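Local coordinates for piwi domain-containing protein (Vanderwaltozyma polyspora, PDB 5THE) that probably binds RNA as the C-terminal lobe of a budding-yeast Argonaute, whose Piwi domain has an RNase H-like fold, at residues P265-G270 against S318-R323; T314-L319 against V359-E364. All blocks are in the same frame, centred on the assembly; numbering follows the deposited sequence.

Contact 1. Residues P265-G270 against S318-R323; sequences PILVLG and SLMLNR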
loop_
_atom_site.group_PDB
_atom_site.type_symbol
_atom_site.label_atom_id
_atom_site.label_comp_id
_atom_site.label_asym_id
_atom_site.label_seq_id
_atom_site.Cartn_x
_atom_site.Cartn_y
_atom_site.Cartn_z
ATOM N N PRO A 265 -14.970 4.101 12.868
ATOM C CA PRO A 265 -13.558 4.224 12.491
ATOM C C PRO A 265 -13.343 5.396 11.549
ATOM O O PRO A 265 -14.192 5.719 10.718
ATOM C CB PRO A 265 -13.257 2.891 11.803
ATOM C CG PRO A 265 -14.568 2.446 11.268
ATOM C CD PRO A 265 -15.574 2.872 12.325
ATOM N N ILE A 266 -12.203 6.064 11.726
ATOM C CA ILE A 266 -11.832 7.134 10.817
ATOM C C ILE A 266 -11.633 6.549 9.430
ATOM O O ILE A 266 -11.117 5.438 9.270
ATOM C CB ILE A 266 -10.563 7.836 11.325
ATOM C CG1 ILE A 266 -10.835 8.487 12.677
ATOM C CG2 ILE A 266 -10.045 8.877 10.318
ATOM C CD1 ILE A 266 -9.563 8.907 13.405
ATOM N N LEU A 267 -12.088 7.276 8.416
ATOM C CA LEU A 267 -11.801 6.911 7.038
ATOM C C LEU A 267 -10.394 7.397 6.715
ATOM O O LEU A 267 -10.137 8.606 6.696
ATOM C CB LEU A 267 -12.832 7.525 6.099
ATOM C CG LEU A 267 -12.474 7.424 4.614
ATOM C CD1 LEU A 267 -12.422 5.965 4.204
ATOM C CD2 LEU A 267 -13.457 8.189 3.753
ATOM N N VAL A 268 -9.471 6.463 6.512
ATOM C CA VAL A 268 -8.077 6.792 6.237
ATOM C C VAL A 268 -7.867 6.654 4.740
ATOM O O VAL A 268 -8.151 5.595 4.168
ATOM C CB VAL A 268 -7.106 5.892 7.022
ATOM C CG1 VAL A 268 -5.669 6.231 6.662
ATOM C CG2 VAL A 268 -7.331 6.037 8.541
ATOM N N LEU A 269 -7.376 7.723 4.110
ATOM C CA LEU A 269 -7.174 7.785 2.672
ATOM C C LEU A 269 -5.698 7.943 2.347
ATOM O O LEU A 269 -4.955 8.602 3.078
ATOM C CB LEU A 269 -7.916 8.965 2.049
ATOM C CG LEU A 269 -9.415 9.119 2.291
ATOM C CD1 LEU A 269 -9.784 10.515 1.849
ATOM C CD2 LEU A 269 -10.171 8.064 1.487
ATOM N N GLY A 270 -5.299 7.379 1.222
ATOM C CA GLY A 270 -3.978 7.628 0.671
ATOM C C GLY A 270 -4.084 7.979 -0.799
ATOM O O GLY A 270 -4.834 7.354 -1.543
ATOM N N SER A 318 -13.792 13.458 -6.779
ATOM C CA SER A 318 -14.617 12.547 -7.559
ATOM C C SER A 318 -14.365 11.094 -7.163
ATOM O O SER A 318 -15.299 10.280 -7.157
ATOM C CB SER A 318 -14.365 12.760 -9.050
ATOM O OG SER A 318 -13.108 12.237 -9.430
ATOM N N LEU A 319 -13.123 10.759 -6.796
ATOM C CA LEU A 319 -12.751 9.428 -6.318
ATOM C C LEU A 319 -13.274 9.124 -4.918
ATOM O O LEU A 319 -13.105 7.993 -4.443
ATOM C CB LEU A 319 -11.228 9.278 -6.340
ATOM C CG LEU A 319 -10.552 9.594 -7.674
ATOM C CD1 LEU A 319 -9.061 9.334 -7.607
ATOM C CD2 LEU A 319 -11.183 8.770 -8.772
ATOM N N MET A 320 -13.905 10.088 -4.245
ATOM C CA MET A 320 -14.388 9.836 -2.898
ATOM C C MET A 320 -15.630 8.960 -2.878
ATOM O O MET A 320 -15.875 8.303 -1.866
ATOM C CB MET A 320 -14.670 11.158 -2.182
ATOM C CG MET A 320 -13.418 11.882 -1.723
ATOM S SD MET A 320 -12.549 11.005 -0.389
ATOM C CE MET A 320 -13.815 10.835 0.883
ATOM N N LEU A 321 -16.402 8.923 -3.969
ATOM C CA LEU A 321 -17.707 8.267 -3.938
ATOM C C LEU A 321 -17.583 6.804 -3.524
ATOM O O LEU A 321 -18.307 6.331 -2.636
ATOM C CB LEU A 321 -18.398 8.387 -5.297
ATOM C CG LEU A 321 -19.726 7.635 -5.488
ATOM C CD1 LEU A 321 -20.751 7.987 -4.404
ATOM C CD2 LEU A 321 -20.312 7.884 -6.867
ATOM N N ASN A 322 -16.655 6.078 -4.143
ATOM C CA ASN A 322 -16.457 4.676 -3.784
ATOM C C ASN A 322 -15.860 4.516 -2.397
ATOM O O ASN A 322 -16.167 3.536 -1.712
ATOM C CB ASN A 322 -15.568 3.983 -4.815
ATOM C CG ASN A 322 -16.285 3.753 -6.113
ATOM O OD1 ASN A 322 -17.510 3.726 -6.138
ATOM N ND2 ASN A 322 -15.535 3.602 -7.200
ATOM N N ARG A 323 -14.980 5.428 -1.972
ATOM C CA ARG A 323 -14.499 5.354 -0.594
ATOM C C ARG A 323 -15.671 5.378 0.375
ATOM O O ARG A 323 -15.710 4.605 1.339
ATOM C CB ARG A 323 -13.537 6.504 -0.281
ATOM C CG ARG A 323 -12.573 6.866 -1.418
ATOM C CD ARG A 323 -11.378 5.934 -1.471
ATOM N NE ARG A 323 -11.705 4.562 -1.865
ATOM C CZ ARG A 323 -12.035 4.212 -3.103
ATOM N NH1 ARG A 323 -12.109 5.142 -4.045
ATOM N NH2 ARG A 323 -12.302 2.947 -3.397
#

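Contact 2. Residues T314-L319 against V359-E364; sequences TNVGSL and VKSIKE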
loop_
_atom_site.group_PDB
_atom_site.type_symbol
_atom_site.label_atom_id
_atom_site.label_comp_id
_atom_site.label_asym_id
_atom_site.label_seq_id
_atom_site.Cartn_x
_atom_site.Cartn_y
_atom_site.Cartn_z
ATOM N N THR A 314 -6.760 17.584 -9.283
ATOM C CA THR A 314 -7.827 18.580 -9.334
ATOM C C THR A 314 -9.167 18.007 -8.903
ATOM O O THR A 314 -9.937 18.668 -8.197
ATOM C CB THR A 314 -7.950 19.148 -10.746
ATOM O OG1 THR A 314 -6.678 19.637 -11.167
ATOM C CG2 THR A 314 -8.958 20.289 -10.765
ATOM N N ASN A 315 -9.482 16.801 -9.343
ATOM C CA ASN A 315 -10.780 16.210 -9.076
ATOM C C ASN A 315 -10.643 14.991 -8.168
ATOM O O ASN A 315 -11.324 13.981 -8.354
ATOM C CB ASN A 315 -11.489 15.863 -10.384
ATOM C CG ASN A 315 -13.010 15.852 -10.246
ATOM O OD1 ASN A 315 -13.564 16.291 -9.228
ATOM N ND2 ASN A 315 -13.692 15.346 -11.276
ATOM N N VAL A 316 -9.765 15.087 -7.160
ATOM C CA VAL A 316 -9.586 13.982 -6.219
ATOM C C VAL A 316 -10.922 13.633 -5.568
ATOM O O VAL A 316 -11.237 12.457 -5.348
ATOM C CB VAL A 316 -8.493 14.322 -5.180
ATOM C CG1 VAL A 316 -8.916 15.478 -4.234
ATOM C CG2 VAL A 316 -8.114 13.084 -4.368
ATOM N N GLY A 317 -11.753 14.648 -5.320
ATOM C CA GLY A 317 -13.023 14.416 -4.672
ATOM C C GLY A 317 -13.930 13.489 -5.451
ATOM O O GLY A 317 -14.757 12.790 -4.862
ATOM N N SER A 318 -13.792 13.458 -6.779
ATOM C CA SER A 318 -14.617 12.547 -7.559
ATOM C C SER A 318 -14.365 11.094 -7.163
ATOM O O SER A 318 -15.299 10.280 -7.157
ATOM C CB SER A 318 -14.365 12.760 -9.050
ATOM O OG SER A 318 -13.108 12.237 -9.430
ATOM N N LEU A 319 -13.123 10.759 -6.796
ATOM C CA LEU A 319 -12.751 9.428 -6.318
ATOM C C LEU A 319 -13.274 9.124 -4.918
ATOM O O LEU A 319 -13.105 7.993 -4.443
ATOM C CB LEU A 319 -11.228 9.278 -6.340
ATOM C CG LEU A 319 -10.552 9.594 -7.674
ATOM C CD1 LEU A 319 -9.061 9.334 -7.607
ATOM C CD2 LEU A 319 -11.183 8.770 -8.772
ATOM N N VAL A 359 -8.028 19.364 -0.734
ATOM C CA VAL A 359 -8.850 19.254 0.473
ATOM C C VAL A 359 -10.239 19.842 0.220
ATOM O O VAL A 359 -11.261 19.236 0.572
ATOM C CB VAL A 359 -8.160 19.916 1.683
ATOM C CG1 VAL A 359 -9.093 19.902 2.901
ATOM C CG2 VAL A 359 -6.857 19.212 2.015
ATOM N N LYS A 360 -10.300 21.013 -0.429
ATOM C CA LYS A 360 -11.587 21.590 -0.819
ATOM C C LYS A 360 -12.375 20.643 -1.715
ATOM O O LYS A 360 -13.595 20.512 -1.572
ATOM C CB LYS A 360 -11.376 22.925 -1.539
ATOM C CG LYS A 360 -12.676 23.560 -2.063
ATOM C CD LYS A 360 -12.405 24.841 -2.863
ATOM C CE LYS A 360 -13.626 25.223 -3.695
ATOM N NZ LYS A 360 -13.613 26.634 -4.149
ATOM N N SER A 361 -11.701 19.978 -2.651
ATOM C CA SER A 361 -12.404 19.027 -3.501
ATOM C C SER A 361 -12.994 17.886 -2.683
ATOM O O SER A 361 -14.114 17.437 -2.947
ATOM C CB SER A 361 -11.464 18.489 -4.573
ATOM O OG SER A 361 -12.098 17.446 -5.289
ATOM N N ILE A 362 -12.259 17.409 -1.677
ATOM C CA ILE A 362 -12.778 16.343 -0.825
ATOM C C ILE A 362 -14.021 16.815 -0.080
ATOM O O ILE A 362 -15.047 16.127 -0.057
ATOM C CB ILE A 362 -11.687 15.851 0.146
ATOM C CG1 ILE A 362 -10.600 15.103 -0.631
ATOM C CG2 ILE A 362 -12.287 14.958 1.223
ATOM C CD1 ILE A 362 -9.390 14.733 0.206
ATOM N N LYS A 363 -13.948 17.996 0.545
ATOM C CA LYS A 363 -15.073 18.434 1.369
ATOM C C LYS A 363 -16.298 18.726 0.511
ATOM O O LYS A 363 -17.427 18.390 0.887
ATOM C CB LYS A 363 -14.682 19.656 2.191
ATOM C CG LYS A 363 -13.663 19.373 3.294
ATOM C CD LYS A 363 -13.458 20.601 4.149
ATOM C CE LYS A 363 -14.679 20.893 5.008
ATOM N NZ LYS A 363 -14.877 19.888 6.089
ATOM N N GLU A 364 -16.089 19.310 -0.668
ATOM C CA GLU A 364 -17.221 19.653 -1.519
ATOM C C GLU A 364 -17.815 18.416 -2.172
ATOM O O GLU A 364 -19.044 18.311 -2.307
ATOM C CB GLU A 364 -16.787 20.692 -2.555
ATOM C CG GLU A 364 -16.435 22.005 -1.850
ATOM C CD GLU A 364 -16.166 23.166 -2.772
ATOM O OE1 GLU A 364 -15.845 22.935 -3.961
ATOM O OE2 GLU A 364 -16.267 24.316 -2.278
HETATM O O HOH W 1 -14.204 18.402 -6.905
#

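Contact 1. Residues P265-G270 against S318-R323
Leu269 meets both Met320 and Arg323, one methyl for each. Its CD1 lies 3.6 Å from Met320 SD, and the two side chains cross at about a right angle. Its other methyl, CD2, rests on the aliphatic part of the arginine, 3.8 Å from Arg323 CD. Met320 reaches the strand because its chain folds back at chi2 and chi3 (-68° and -56°), which swings sulfur and methyl toward the leucines, although the residue does not start out in that direction. Leu267, two residues earlier on the same face of the strand, adds a looser contact: its CD2 stands 3.9 Å from Met320 CE, the two chains passing in opposite senses. With an alanine at Leu269, both methyls would be gone, which is likely to leave a gap between Met320 SD and the arginine methylenes and the methionine end freer to turn. The packing joins central strand 264-274 of the RNase H-like Piwi core to helix 320-329, with Leu287 of strand 282-289 also touching Leu269, Met320 and Arg323. It is looser between Leu267 and Arg323, where Leu267 CD2 comes no nearer than 4.4 Å to Arg323 CB. Beyond its CD, the arginine leads its charged end away from the leucines to a salt bridge with Asp301 and a weak bond to Leu319 O. Arginine thus serves both environments, and helix and strand here are held by apolar contact, with the charge paired off to one side.

Contact 2. Residues T314-L319 against V359-E364
Ser361, with the most surface buried here, takes the backbone N-H of Gly317 on its hydroxyl, Gly317 N standing 2.8 Å from Ser361 OG. At 139° the bond is noticeably bent. With chi1 at 173° the hydroxyl swings opposite the backbone N of Ser361 and reaches out from helix 351-373 to the start of the 3-10 segment 316-319. A small polar side chain suits this spot, since it can accept from a main-chain amide without holding the backbones apart. Gly317 makes the closeness possible: CA atoms of Gly317 and Ile362 are only 4.3 Å apart, and a beta carbon on the glycine would collide with Ser361 O. In the RNase H-like fold of the Piwi domain, this joins the loop that leads into helix 320-329 with the long helix that follows strand 339-344. Val316 brings a branched apolar side chain alongside the polar bond. Its CG1 lies 4.0 Å from Ile362 CG1 and also borders the serine hydroxyl, while both Val316 and Ile362 also touch Tyr341 of strand 339-344. Toward the exposed edge, a water bridges the two segments, donating to Asn315 OD1 and lying 2.8 Å from Ser361 OG. Asn315 also steadies the turn through its carbonyl, which accepts from both the backbone N and the hydroxyl of Ser318, Ser318 OG approaching Asn315 O to 2.7 Å.

Overall arrangement
Both contacts involve the passage from strand 300-305 into helix 320-329; their segments overlap at Ser318 and Leu319, but different residues do the touching. Contact 1 lies deeper, with all its touching residues buried, and presses the start of the helix against central strand 264-274 by apolar groups. Contact 2 is only partly buried and sets the preceding 3-10 loop against helix 351-373, combining a backbone-to-serine bond, a bridging water and a smaller apolar patch. Their centres are about 10 Å apart, and they meet where Met320 SD approaches Ile362 CG2 at 4.3 Å. Tyr341 of strand 339-344 touches Leu269 of contact 1 and both Val316 and Ile362 of contact 2, so one side chain borders both.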